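Local atomic coordinates of conserved exported protein (Bacteroides fragilis, PDB entry 3CLW), a protein that probably acts as a glycoside hydrolase on O-glycosyl bonds, although its substrate is not known. Residues K408-K413 with K436-V441; F8-Q13 with I429-D434; L484-P487 with V491-I494; A64-R69 with F402-M407. All coordinates share one frame; numbering follows the deposited sequence.

Sequence-distant segments commonly build one domain, and this chain is a good example. From the N terminus, 8-13 waits more than 400 residues before 429-434 completes contact 2. Within that long loop 64-69, on the way into a barrel strand, meets 402-407, so contact 4 opens and closes inside contact 2 and ties the family 30 barrel to the side β-domain. Residues 408-413 follow at once; they meet 436-441 in contact 1, which crosses contact 2 because their segments alternate along the chain. Contact 3 then closes a short loop by itself near the C terminus. Contacts 1, 2 and 3 all line the interior of the β-domain.

Contact 1. Residues K408-K413 with K436-V441; sequences KRIAIK and KEVVTV
No flat side-chain group takes part where I412 faces T440 and I410 meets V438; there are neither ring faces nor edges here, and methyl groups do all the touching. I412 and T440 reach toward each other tip to tip, with I412 CD1 3.7 Å from T440 CG2. The isoleucine gets there by an extended branch: CG1 lies anti to its own backbone N (chi1 174°) and CD1 continues outward. The threonine answers with its methyl, while its hydroxyl is turned aside and bonded to S431 OG, so that a polar atom in a buried place has a partner without interrupting the apolar meeting.

Two residues earlier on each strand, I410 and V438 meet at an angle, and I410 CD1 stops 4.1 Å from V438 CG1. Here the isoleucine's long branch starts between the backbone N and the carbonyl carbon (chi1 58°), a different course from that of I412 on the same strand.

No hydrogen bond joins the two segments, because strand 427-433 runs between 408-414 and 438-444 and takes up backbone bonds from I410 and K408. The contact therefore spans a middle strand on the concave side of a curled sheet, in the β-domain that accompanies the barrel in family 30 glycoside hydrolases. I10, from strand 6-25, touches both I412 and T440 and adds a further apolar side chain to the group. On the other side of strand 438-444, V439 packs against F402, V403 and M407 in the loop before strand 408-414.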
loop_
_atom_site.group_PDB
_atom_site.type_symbol
_atom_site.label_atom_id
_atom_site.label_comp_id
_atom_site.label_asym_id
_atom_site.label_seq_id
_atom_site.Cartn_x
_atom_site.Cartn_y
_atom_site.Cartn_z
ATOM N N LYS A 408 7.606 -6.588 15.679
ATOM C CA LYS A 408 8.825 -6.686 14.914
ATOM C C LYS A 408 8.892 -8.027 14.226
ATOM O O LYS A 408 8.440 -9.018 14.777
ATOM C CB LYS A 408 10.015 -6.407 15.826
ATOM C CG LYS A 408 9.970 -4.941 16.237
ATOM C CD LYS A 408 11.057 -4.539 17.172
ATOM C CE LYS A 408 11.054 -3.029 17.338
ATOM N NZ LYS A 408 11.329 -2.696 18.773
ATOM N N ARG A 409 9.389 -8.033 12.997
ATOM C CA ARG A 409 9.746 -9.263 12.339
ATOM C C ARG A 409 10.934 -9.910 13.078
ATOM O O ARG A 409 11.865 -9.227 13.494
ATOM C CB ARG A 409 10.104 -9.031 10.869
ATOM C CG ARG A 409 10.216 -10.313 10.110
ATOM C CD ARG A 409 10.376 -10.097 8.641
ATOM N NE ARG A 409 11.718 -9.642 8.289
ATOM C CZ ARG A 409 12.713 -10.448 7.910
ATOM N NH1 ARG A 409 12.532 -11.758 7.891
ATOM N NH2 ARG A 409 13.896 -9.953 7.565
ATOM N N ILE A 410 10.869 -11.225 13.250
ATOM C CA ILE A 410 11.908 -11.975 13.963
ATOM C C ILE A 410 12.306 -13.131 13.073
ATOM O O ILE A 410 11.640 -13.393 12.062
ATOM C CB ILE A 410 11.434 -12.451 15.355
ATOM C CG1 ILE A 410 10.163 -13.328 15.245
ATOM C CG2 ILE A 410 11.176 -11.259 16.245
ATOM C CD1 ILE A 410 9.591 -13.749 16.570
ATOM N N ALA A 411 13.410 -13.792 13.414
ATOM C CA ALA A 411 13.937 -14.889 12.601
ATOM C C ALA A 411 13.084 -16.164 12.694
ATOM O O ALA A 411 12.595 -16.532 13.770
ATOM C CB ALA A 411 15.394 -15.199 13.012
ATOM N N ILE A 412 12.928 -16.835 11.564
ATOM C CA ILE A 412 12.355 -18.183 11.526
ATOM C C ILE A 412 13.121 -18.937 10.428
ATOM O O ILE A 412 12.946 -18.686 9.252
ATOM C CB ILE A 412 10.790 -18.195 11.326
ATOM C CG1 ILE A 412 10.257 -19.633 11.142
ATOM C CG2 ILE A 412 10.366 -17.326 10.129
ATOM C CD1 ILE A 412 8.742 -19.812 11.309
ATOM N N LYS A 413 13.999 -19.844 10.832
ATOM C CA LYS A 413 14.871 -20.520 9.879
ATOM C C LYS A 413 14.541 -22.011 9.799
ATOM O O LYS A 413 14.282 -22.654 10.812
ATOM C CB LYS A 413 16.340 -20.305 10.252
ATOM N N LYS A 436 3.996 -10.708 23.112
ATOM C CA LYS A 436 2.859 -11.382 23.763
ATOM C C LYS A 436 2.293 -12.486 22.869
ATOM O O LYS A 436 1.832 -13.505 23.372
ATOM C CB LYS A 436 1.726 -10.398 24.106
ATOM C CG LYS A 436 2.052 -9.323 25.143
ATOM C CD LYS A 436 1.163 -8.102 24.901
ATOM C CE LYS A 436 1.941 -6.776 25.058
ATOM N NZ LYS A 436 1.809 -6.157 26.435
ATOM N N GLU A 437 2.290 -12.235 21.559
ATOM C CA GLU A 437 1.873 -13.170 20.517
ATOM C C GLU A 437 3.048 -13.371 19.589
ATOM O O GLU A 437 3.783 -12.415 19.322
ATOM C CB GLU A 437 0.743 -12.559 19.660
ATOM C CG GLU A 437 -0.651 -13.081 19.986
ATOM C CD GLU A 437 -1.786 -12.436 19.163
ATOM O OE1 GLU A 437 -2.911 -12.355 19.697
ATOM O OE2 GLU A 437 -1.590 -12.045 17.984
ATOM N N VAL A 438 3.207 -14.584 19.065
ATOM C CA VAL A 438 4.083 -14.799 17.927
ATOM C C VAL A 438 3.206 -15.249 16.752
ATOM O O VAL A 438 2.452 -16.224 16.864
ATOM C CB VAL A 438 5.255 -15.772 18.238
ATOM C CG1 VAL A 438 6.162 -15.986 17.008
ATOM C CG2 VAL A 438 6.091 -15.228 19.376
ATOM N N VAL A 439 3.311 -14.496 15.644
ATOM C CA VAL A 439 2.500 -14.659 14.450
ATOM C C VAL A 439 3.372 -15.173 13.314
ATOM O O VAL A 439 4.375 -14.567 12.965
ATOM C CB VAL A 439 1.852 -13.289 14.025
ATOM C CG1 VAL A 439 1.135 -13.392 12.662
ATOM C CG2 VAL A 439 0.923 -12.738 15.127
ATOM N N THR A 440 2.995 -16.299 12.744
ATOM C CA THR A 440 3.740 -16.884 11.647
ATOM C C THR A 440 2.822 -17.050 10.422
ATOM O O THR A 440 1.682 -17.500 10.535
ATOM C CB THR A 440 4.363 -18.219 12.106
ATOM O OG1 THR A 440 5.202 -17.960 13.244
ATOM C CG2 THR A 440 5.185 -18.830 11.031
ATOM N N VAL A 441 3.303 -16.642 9.260
ATOM C CA VAL A 441 2.489 -16.729 8.058
ATOM C C VAL A 441 3.251 -17.549 7.046
ATOM O O VAL A 441 4.362 -17.186 6.660
ATOM C CB VAL A 441 2.126 -15.327 7.473
ATOM C CG1 VAL A 441 1.232 -15.457 6.256
ATOM C CG2 VAL A 441 1.453 -14.449 8.515
#

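Contact 2. Residues F8-Q13 with I429-D434; sequences FIIDKQ and ISSYTD
I429, F8 and S431 give up the most surface in this contact, and they show two ways in which next-but-one strands of a curled sheet can meet. The first is tight and apolar. I429 CG2 meets the F8 ring obliquely, nearest CE1 at 3.4 Å; F8 CZ, at 3.8 Å from the same methyl, is the next nearest ring atom. F8 CG lies beside the backbone N (chi1 -71°), and from there the CE1 side of the ring reaches the isoleucine's short branch.

The second meeting brings a hydroxyl against a methyl. S431 OG sits 3.6 Å from I10 CD1, a van der Waals touch, while its polar need is met by a hydrogen bond with T440 OG1. A buried serine can thus line an apolar wall because its oxygen is engaged next door.

Beyond the touching residues the first segment turns a corner. There D11 OD1 accepts the N-H of Q13 at 3.1 Å, forming an Asx turn in which the donor arrives from above the carboxylate plane, 60° out of it. On the far face of strand 427-433, S430 OG and Y432 OH share a hydrogen bond of 2.9 Å.

Strand 408-414 runs between the two segments, with I412 touching both I10 and S431. On its other side strand 6-25 is bonded to strand 450-455, whose I452 and L454 pack on F8, so the contact lies inside the β-domain.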
loop_
_atom_site.group_PDB
_atom_site.type_symbol
_atom_site.label_atom_id
_atom_site.label_comp_id
_atom_site.label_asym_id
_atom_site.label_seq_id
_atom_site.Cartn_x
_atom_site.Cartn_y
_atom_site.Cartn_z
ATOM N N PHE A 8 10.899 -25.770 11.410
ATOM C CA PHE A 8 11.270 -24.367 11.481
ATOM C C PHE A 8 11.438 -23.936 12.916
ATOM O O PHE A 8 10.584 -24.210 13.773
ATOM C CB PHE A 8 10.208 -23.506 10.811
ATOM C CG PHE A 8 10.172 -23.650 9.321
ATOM C CD1 PHE A 8 10.851 -22.746 8.510
ATOM C CD2 PHE A 8 9.474 -24.694 8.727
ATOM C CE1 PHE A 8 10.822 -22.877 7.139
ATOM C CE2 PHE A 8 9.441 -24.834 7.348
ATOM C CZ PHE A 8 10.112 -23.927 6.554
ATOM N N ILE A 9 12.546 -23.257 13.173
ATOM C CA ILE A 9 12.829 -22.719 14.498
ATOM C C ILE A 9 12.714 -21.215 14.471
ATOM O O ILE A 9 13.342 -20.537 13.648
ATOM C CB ILE A 9 14.210 -23.168 15.046
ATOM C CG1 ILE A 9 14.236 -24.699 15.233
ATOM C CG2 ILE A 9 14.537 -22.461 16.393
ATOM C CD1 ILE A 9 14.681 -25.487 14.042
ATOM N N ILE A 10 11.864 -20.720 15.363
ATOM C CA ILE A 10 11.628 -19.305 15.552
ATOM C C ILE A 10 12.626 -18.778 16.575
ATOM O O ILE A 10 12.778 -19.345 17.658
ATOM C CB ILE A 10 10.181 -19.080 16.023
ATOM C CG1 ILE A 10 9.211 -19.505 14.901
ATOM C CG2 ILE A 10 9.964 -17.622 16.511
ATOM C CD1 ILE A 10 7.751 -19.164 15.140
ATOM N N ASP A 11 13.296 -17.685 16.237
ATOM C CA ASP A 11 14.285 -17.105 17.130
ATOM C C ASP A 11 13.922 -15.658 17.547
ATOM O O ASP A 11 14.173 -14.690 16.831
ATOM C CB ASP A 11 15.672 -17.234 16.481
ATOM C CG ASP A 11 16.791 -16.661 17.327
ATOM O OD1 ASP A 11 16.617 -16.465 18.570
ATOM O OD2 ASP A 11 17.848 -16.400 16.717
ATOM N N LYS A 12 13.309 -15.544 18.720
ATOM C CA LYS A 12 12.902 -14.254 19.288
ATOM C C LYS A 12 14.061 -13.281 19.554
ATOM O O LYS A 12 13.838 -12.089 19.776
ATOM C CB LYS A 12 12.098 -14.470 20.577
ATOM C CG LYS A 12 10.827 -15.314 20.405
ATOM C CD LYS A 12 10.099 -15.484 21.736
ATOM C CE LYS A 12 8.872 -16.398 21.596
ATOM N NZ LYS A 12 8.195 -16.700 22.908
ATOM N N GLN A 13 15.290 -13.796 19.545
ATOM C CA GLN A 13 16.470 -12.986 19.795
ATOM C C GLN A 13 17.041 -12.309 18.555
ATOM O O GLN A 13 17.813 -11.362 18.671
ATOM C CB GLN A 13 17.553 -13.815 20.473
ATOM C CG GLN A 13 17.918 -13.286 21.822
ATOM C CD GLN A 13 17.040 -13.813 22.929
ATOM O OE1 GLN A 13 15.845 -13.514 22.996
ATOM N NE2 GLN A 13 17.642 -14.589 23.834
ATOM N N ILE A 429 7.729 -18.458 4.541
ATOM C CA ILE A 429 7.265 -18.346 5.889
ATOM C C ILE A 429 8.091 -17.308 6.629
ATOM O O ILE A 429 9.295 -17.195 6.410
ATOM C CB ILE A 429 7.205 -19.746 6.564
ATOM C CG1 ILE A 429 6.840 -19.648 8.046
ATOM C CG2 ILE A 429 8.502 -20.437 6.402
ATOM C CD1 ILE A 429 6.442 -20.980 8.646
ATOM N N SER A 430 7.404 -16.531 7.475
ATOM C CA SER A 430 7.984 -15.389 8.195
ATOM C C SER A 430 7.262 -15.271 9.521
ATOM O O SER A 430 6.143 -15.756 9.649
ATOM C CB SER A 430 7.834 -14.083 7.375
ATOM O OG SER A 430 6.465 -13.818 7.028
ATOM N N SER A 431 7.904 -14.645 10.508
ATOM C CA SER A 431 7.316 -14.486 11.839
ATOM C C SER A 431 7.468 -13.083 12.396
ATOM O O SER A 431 8.362 -12.349 11.983
ATOM C CB SER A 431 7.899 -15.512 12.819
ATOM O OG SER A 431 7.673 -16.827 12.359
ATOM N N TYR A 432 6.599 -12.715 13.337
ATOM C CA TYR A 432 6.500 -11.330 13.827
ATOM C C TYR A 432 6.041 -11.451 15.227
ATOM O O TYR A 432 5.345 -12.388 15.529
ATOM C CB TYR A 432 5.458 -10.491 13.021
ATOM C CG TYR A 432 5.705 -10.593 11.555
ATOM C CD1 TYR A 432 6.417 -9.612 10.887
ATOM C CD2 TYR A 432 5.280 -11.701 10.843
ATOM C CE1 TYR A 432 6.711 -9.742 9.567
ATOM C CE2 TYR A 432 5.552 -11.839 9.502
ATOM C CZ TYR A 432 6.276 -10.858 8.873
ATOM O OH TYR A 432 6.547 -10.970 7.543
ATOM N N THR A 433 6.408 -10.505 16.080
ATOM C CA THR A 433 5.962 -10.549 17.478
ATOM C C THR A 433 5.816 -9.176 18.135
ATOM O O THR A 433 6.498 -8.226 17.775
ATOM C CB THR A 433 6.874 -11.442 18.376
ATOM O OG1 THR A 433 6.280 -11.580 19.677
ATOM C CG2 THR A 433 8.262 -10.852 18.542
ATOM N N ASP A 434 4.930 -9.093 19.113
ATOM C CA ASP A 434 4.892 -7.947 20.007
ATOM C C ASP A 434 5.342 -8.321 21.431
ATOM O O ASP A 434 5.115 -7.568 22.378
ATOM C CB ASP A 434 3.472 -7.354 20.049
ATOM C CG ASP A 434 2.424 -8.341 20.605
ATOM O OD1 ASP A 434 2.704 -9.556 20.749
ATOM O OD2 ASP A 434 1.295 -7.883 20.884
#

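Contact 3. Residues L484-P487 with V491-I494; sequences LQLP and VATI
A β-arch joins these two segments: after L486 the chain bends through a short connection and comes back in strand 490-495, but the two strands face each other through side chains and exchange no hydrogen bonds. Their backbones are bonded to other neighbours, strand 484-486 to 450-455, and 490-495 to both 438-444 and 461-467. The arch thus joins strands with different bonding neighbours in the β-domain that accompanies the family 30 barrel, and its inward residues belong to that domain's apolar interior.

Two pairs carry the contact. L484 and I494 reach toward each other tip to tip, and L484 CD1 comes 4.0 Å from I494 CG1, the methylene of the longer isoleucine branch. Both side chains leave the backbone beside their own N, and in I494 the end methyl is swung to an unusual torsion (chi2 103°).

L486 meets the smaller A492. Its CB does not aim at the opposite strand, yet with CD1 anti to CA (chi2 -176°), it is the other methyl, CD2, that turns across to A492. A492 offers only its CB, and the CA atoms of L486 and A492 are 7.2 Å apart, against 9.2 Å for L484 and I494. L454 and V464 each touch both L484 and I494, and L466 packs on A492.

V491 and T493 lie on the other face of their strand, toward helix 391-400, where T493 OG1 is bonded to N398 O. At the inner face the shortest approach is from L486 CD2 to A492 CB, 3.8 Å.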
loop_
_atom_site.group_PDB
_atom_site.type_symbol
_atom_site.label_atom_id
_atom_site.label_comp_id
_atom_site.label_asym_id
_atom_site.label_seq_id
_atom_site.Cartn_x
_atom_site.Cartn_y
_atom_site.Cartn_z
ATOM N N LEU A 484 1.900 -29.344 11.724
ATOM C CA LEU A 484 1.005 -28.362 11.129
ATOM C C LEU A 484 0.834 -28.725 9.673
ATOM O O LEU A 484 1.808 -28.765 8.934
ATOM C CB LEU A 484 1.597 -26.952 11.248
ATOM C CG LEU A 484 1.605 -26.324 12.638
ATOM C CD1 LEU A 484 2.331 -24.981 12.602
ATOM C CD2 LEU A 484 0.180 -26.176 13.150
ATOM N N GLN A 485 -0.400 -28.999 9.271
ATOM C CA GLN A 485 -0.683 -29.409 7.897
ATOM C C GLN A 485 -0.937 -28.200 6.994
ATOM O O GLN A 485 -1.903 -27.462 7.189
ATOM C CB GLN A 485 -1.881 -30.364 7.858
ATOM N N LEU A 486 -0.058 -27.996 6.018
ATOM C CA LEU A 486 -0.197 -26.900 5.071
ATOM C C LEU A 486 -0.732 -27.409 3.739
ATOM O O LEU A 486 -0.014 -28.056 2.993
ATOM C CB LEU A 486 1.137 -26.169 4.868
ATOM C CG LEU A 486 1.810 -25.562 6.093
ATOM C CD1 LEU A 486 3.079 -24.790 5.689
ATOM C CD2 LEU A 486 0.835 -24.650 6.869
ATOM N N PRO A 487 -2.000 -27.082 3.420
ATOM C CA PRO A 487 -2.583 -27.553 2.151
ATOM C C PRO A 487 -1.809 -26.975 0.982
ATOM O O PRO A 487 -1.220 -25.898 1.113
ATOM C CB PRO A 487 -4.004 -26.974 2.174
ATOM C CG PRO A 487 -4.264 -26.662 3.632
ATOM C CD PRO A 487 -2.940 -26.231 4.172
ATOM N N VAL A 491 -2.439 -20.126 2.114
ATOM C CA VAL A 491 -1.744 -19.301 3.090
ATOM C C VAL A 491 -2.280 -19.601 4.483
ATOM O O VAL A 491 -3.484 -19.600 4.698
ATOM C CB VAL A 491 -1.897 -17.798 2.793
ATOM C CG1 VAL A 491 -0.907 -17.009 3.630
ATOM C CG2 VAL A 491 -1.677 -17.529 1.327
ATOM N N ALA A 492 -1.396 -19.893 5.426
ATOM C CA ALA A 492 -1.807 -20.150 6.826
ATOM C C ALA A 492 -1.189 -19.122 7.730
ATOM O O ALA A 492 -0.016 -18.795 7.578
ATOM C CB ALA A 492 -1.378 -21.538 7.284
ATOM N N THR A 493 -1.986 -18.588 8.645
ATOM C CA THR A 493 -1.440 -17.844 9.762
ATOM C C THR A 493 -1.563 -18.683 11.023
ATOM O O THR A 493 -2.642 -19.230 11.300
ATOM C CB THR A 493 -2.126 -16.521 9.938
ATOM O OG1 THR A 493 -2.006 -15.827 8.701
ATOM C CG2 THR A 493 -1.440 -15.697 11.049
ATOM N N ILE A 494 -0.436 -18.773 11.751
ATOM C CA ILE A 494 -0.335 -19.503 13.000
ATOM C C ILE A 494 0.003 -18.539 14.126
ATOM O O ILE A 494 1.061 -17.880 14.113
ATOM C CB ILE A 494 0.712 -20.661 12.905
ATOM C CG1 ILE A 494 0.368 -21.636 11.753
ATOM C CG2 ILE A 494 0.814 -21.407 14.234
ATOM C CD1 ILE A 494 1.223 -21.468 10.500
#

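Contact 4. Residues A64-R69 with F402-M407; sequences ALTNWR and FVRPGM
This is an interdomain contact, mixed polar and apolar, in which the loop leading into barrel strand 68-71 meets the loop between helix 391-400 and strand 408-414. The first belongs to the TIM-barrel part of the family 30 fold, the second to the passage into the β-domain.

R404 and T66 have the largest share. The arginine chain is bent at both chi2 and chi3, which brings its guanidinium back over the barrel loop. T66 CG2 lies over one face of that group, offset toward its rim and 3.4 Å from R404 NH1. At the edge, R404 NH2 donates to A64 O; the modelled 2.5 Å is very short, so its exact length is doubtful. S400 O, at the end of helix 391-400, is a second acceptor for NH2.

P405 follows in a type II turn from R404 to M407, closed by M407 N to R404 O at 3.1 Å. G406, at phi 104°, holds the third position of the turn, where a side chain would be jammed against the preceding carbonyl oxygen. The proline ring reaches T66 through its CG atom, with P405 CG 3.6 Å from T66 CB.

T66 OG1 accepts from the backbone N of F22, which holds the threonine against strand 6-25. The same oxygen is 2.6 Å from a bridging water, whose other hydrogen bond, 3.0 Å long, is given to V403 O.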
loop_
_atom_site.group_PDB
_atom_site.type_symbol
_atom_site.label_atom_id
_atom_site.label_comp_id
_atom_site.label_asym_id
_atom_site.label_seq_id
_atom_site.Cartn_x
_atom_site.Cartn_y
_atom_site.Cartn_z
ATOM N N ALA A 64 -8.603 -5.759 8.459
ATOM C CA ALA A 64 -8.278 -4.864 9.562
ATOM C C ALA A 64 -6.991 -4.061 9.254
ATOM O O ALA A 64 -6.025 -4.108 10.005
ATOM C CB ALA A 64 -8.140 -5.625 10.889
ATOM N N LEU A 65 -7.008 -3.348 8.128
ATOM C CA LEU A 65 -5.939 -2.448 7.758
ATOM C C LEU A 65 -5.641 -1.426 8.843
ATOM O O LEU A 65 -6.524 -1.017 9.614
ATOM C CB LEU A 65 -6.269 -1.726 6.461
ATOM C CG LEU A 65 -6.455 -2.607 5.231
ATOM C CD1 LEU A 65 -7.013 -1.744 4.174
ATOM C CD2 LEU A 65 -5.131 -3.279 4.788
ATOM N N THR A 66 -4.377 -0.997 8.876
ATOM C CA THR A 66 -3.906 -0.178 9.960
ATOM C C THR A 66 -3.320 1.150 9.506
ATOM O O THR A 66 -2.751 1.883 10.317
ATOM C CB THR A 66 -2.898 -0.972 10.846
ATOM O OG1 THR A 66 -2.008 -1.693 10.006
ATOM C CG2 THR A 66 -3.638 -1.961 11.737
ATOM N N ASN A 67 -3.433 1.437 8.215
ATOM C CA ASN A 67 -3.254 2.774 7.651
ATOM C C ASN A 67 -4.312 2.882 6.551
ATOM O O ASN A 67 -4.841 1.843 6.099
ATOM C CB ASN A 67 -1.839 2.963 7.082
ATOM C CG ASN A 67 -1.639 4.333 6.395
ATOM O OD1 ASN A 67 -1.600 5.384 7.042
ATOM N ND2 ASN A 67 -1.494 4.313 5.092
ATOM N N TRP A 68 -4.652 4.107 6.152
ATOM C CA TRP A 68 -5.596 4.342 5.027
ATOM C C TRP A 68 -5.057 5.499 4.202
ATOM O O TRP A 68 -4.713 6.547 4.767
ATOM C CB TRP A 68 -7.003 4.672 5.543
ATOM C CG TRP A 68 -8.115 4.879 4.485
ATOM C CD1 TRP A 68 -8.901 6.001 4.315
ATOM C CD2 TRP A 68 -8.580 3.920 3.531
ATOM N NE1 TRP A 68 -9.824 5.799 3.321
ATOM C CE2 TRP A 68 -9.655 4.525 2.819
ATOM C CE3 TRP A 68 -8.190 2.609 3.195
ATOM C CZ2 TRP A 68 -10.327 3.866 1.763
ATOM C CZ3 TRP A 68 -8.869 1.944 2.150
ATOM C CH2 TRP A 68 -9.927 2.583 1.448
ATOM N N ARG A 69 -4.927 5.296 2.891
ATOM C CA ARG A 69 -4.363 6.348 2.051
ATOM C C ARG A 69 -5.489 7.183 1.402
ATOM O O ARG A 69 -6.315 6.652 0.649
ATOM C CB ARG A 69 -3.416 5.784 0.992
ATOM C CG ARG A 69 -2.182 5.036 1.535
ATOM C CD ARG A 69 -1.384 4.339 0.413
ATOM N NE ARG A 69 -0.993 5.277 -0.646
ATOM C CZ ARG A 69 0.191 5.895 -0.728
ATOM N NH1 ARG A 69 1.167 5.676 0.165
ATOM N NH2 ARG A 69 0.403 6.730 -1.732
ATOM N N PHE A 402 -3.368 -9.973 11.661
ATOM C CA PHE A 402 -2.551 -10.517 12.748
ATOM C C PHE A 402 -1.182 -9.797 12.991
ATOM O O PHE A 402 -0.663 -9.761 14.114
ATOM C CB PHE A 402 -2.331 -11.999 12.466
ATOM C CG PHE A 402 -3.606 -12.807 12.448
ATOM C CD1 PHE A 402 -4.231 -13.160 13.645
ATOM C CD2 PHE A 402 -4.188 -13.195 11.235
ATOM C CE1 PHE A 402 -5.406 -13.909 13.643
ATOM C CE2 PHE A 402 -5.358 -13.925 11.217
ATOM C CZ PHE A 402 -5.979 -14.283 12.431
ATOM N N VAL A 403 -0.625 -9.214 11.935
ATOM C CA VAL A 403 0.648 -8.478 12.021
ATOM C C VAL A 403 0.389 -6.984 12.267
ATOM O O VAL A 403 0.189 -6.212 11.334
ATOM C CB VAL A 403 1.571 -8.728 10.772
ATOM C CG1 VAL A 403 2.975 -8.129 11.016
ATOM C CG2 VAL A 403 1.721 -10.230 10.495
ATOM N N ARG A 404 0.378 -6.602 13.532
ATOM C CA ARG A 404 -0.115 -5.284 13.967
ATOM C C ARG A 404 1.000 -4.233 14.131
ATOM O O ARG A 404 2.155 -4.595 14.375
ATOM C CB ARG A 404 -0.831 -5.436 15.317
ATOM C CG ARG A 404 -2.038 -6.340 15.330
ATOM C CD ARG A 404 -3.295 -5.512 15.119
ATOM N NE ARG A 404 -3.724 -5.659 13.765
ATOM C CZ ARG A 404 -4.718 -4.996 13.212
ATOM N NH1 ARG A 404 -5.379 -4.044 13.854
ATOM N NH2 ARG A 404 -4.986 -5.261 11.954
ATOM N N PRO A 405 0.657 -2.938 14.020
ATOM C CA PRO A 405 1.662 -1.862 14.186
ATOM C C PRO A 405 2.503 -2.041 15.437
ATOM O O PRO A 405 1.969 -2.245 16.503
ATOM C CB PRO A 405 0.807 -0.594 14.322
ATOM C CG PRO A 405 -0.413 -0.900 13.510
ATOM C CD PRO A 405 -0.674 -2.394 13.688
ATOM N N GLY A 406 3.814 -1.975 15.308
ATOM C CA GLY A 406 4.683 -2.044 16.489
ATOM C C GLY A 406 5.350 -3.401 16.633
ATOM O O GLY A 406 6.350 -3.516 17.314
ATOM N N MET A 407 4.795 -4.430 15.984
ATOM C CA MET A 407 5.371 -5.762 16.048
ATOM C C MET A 407 6.687 -5.713 15.314
ATOM O O MET A 407 6.867 -4.914 14.403
ATOM C CB MET A 407 4.467 -6.811 15.392
ATOM C CG MET A 407 3.282 -7.291 16.259
ATOM S SD MET A 407 2.504 -8.745 15.526
ATOM C CE MET A 407 1.343 -9.103 16.807
HETATM O O HOH W 1 -1.810 -4.264 10.288
#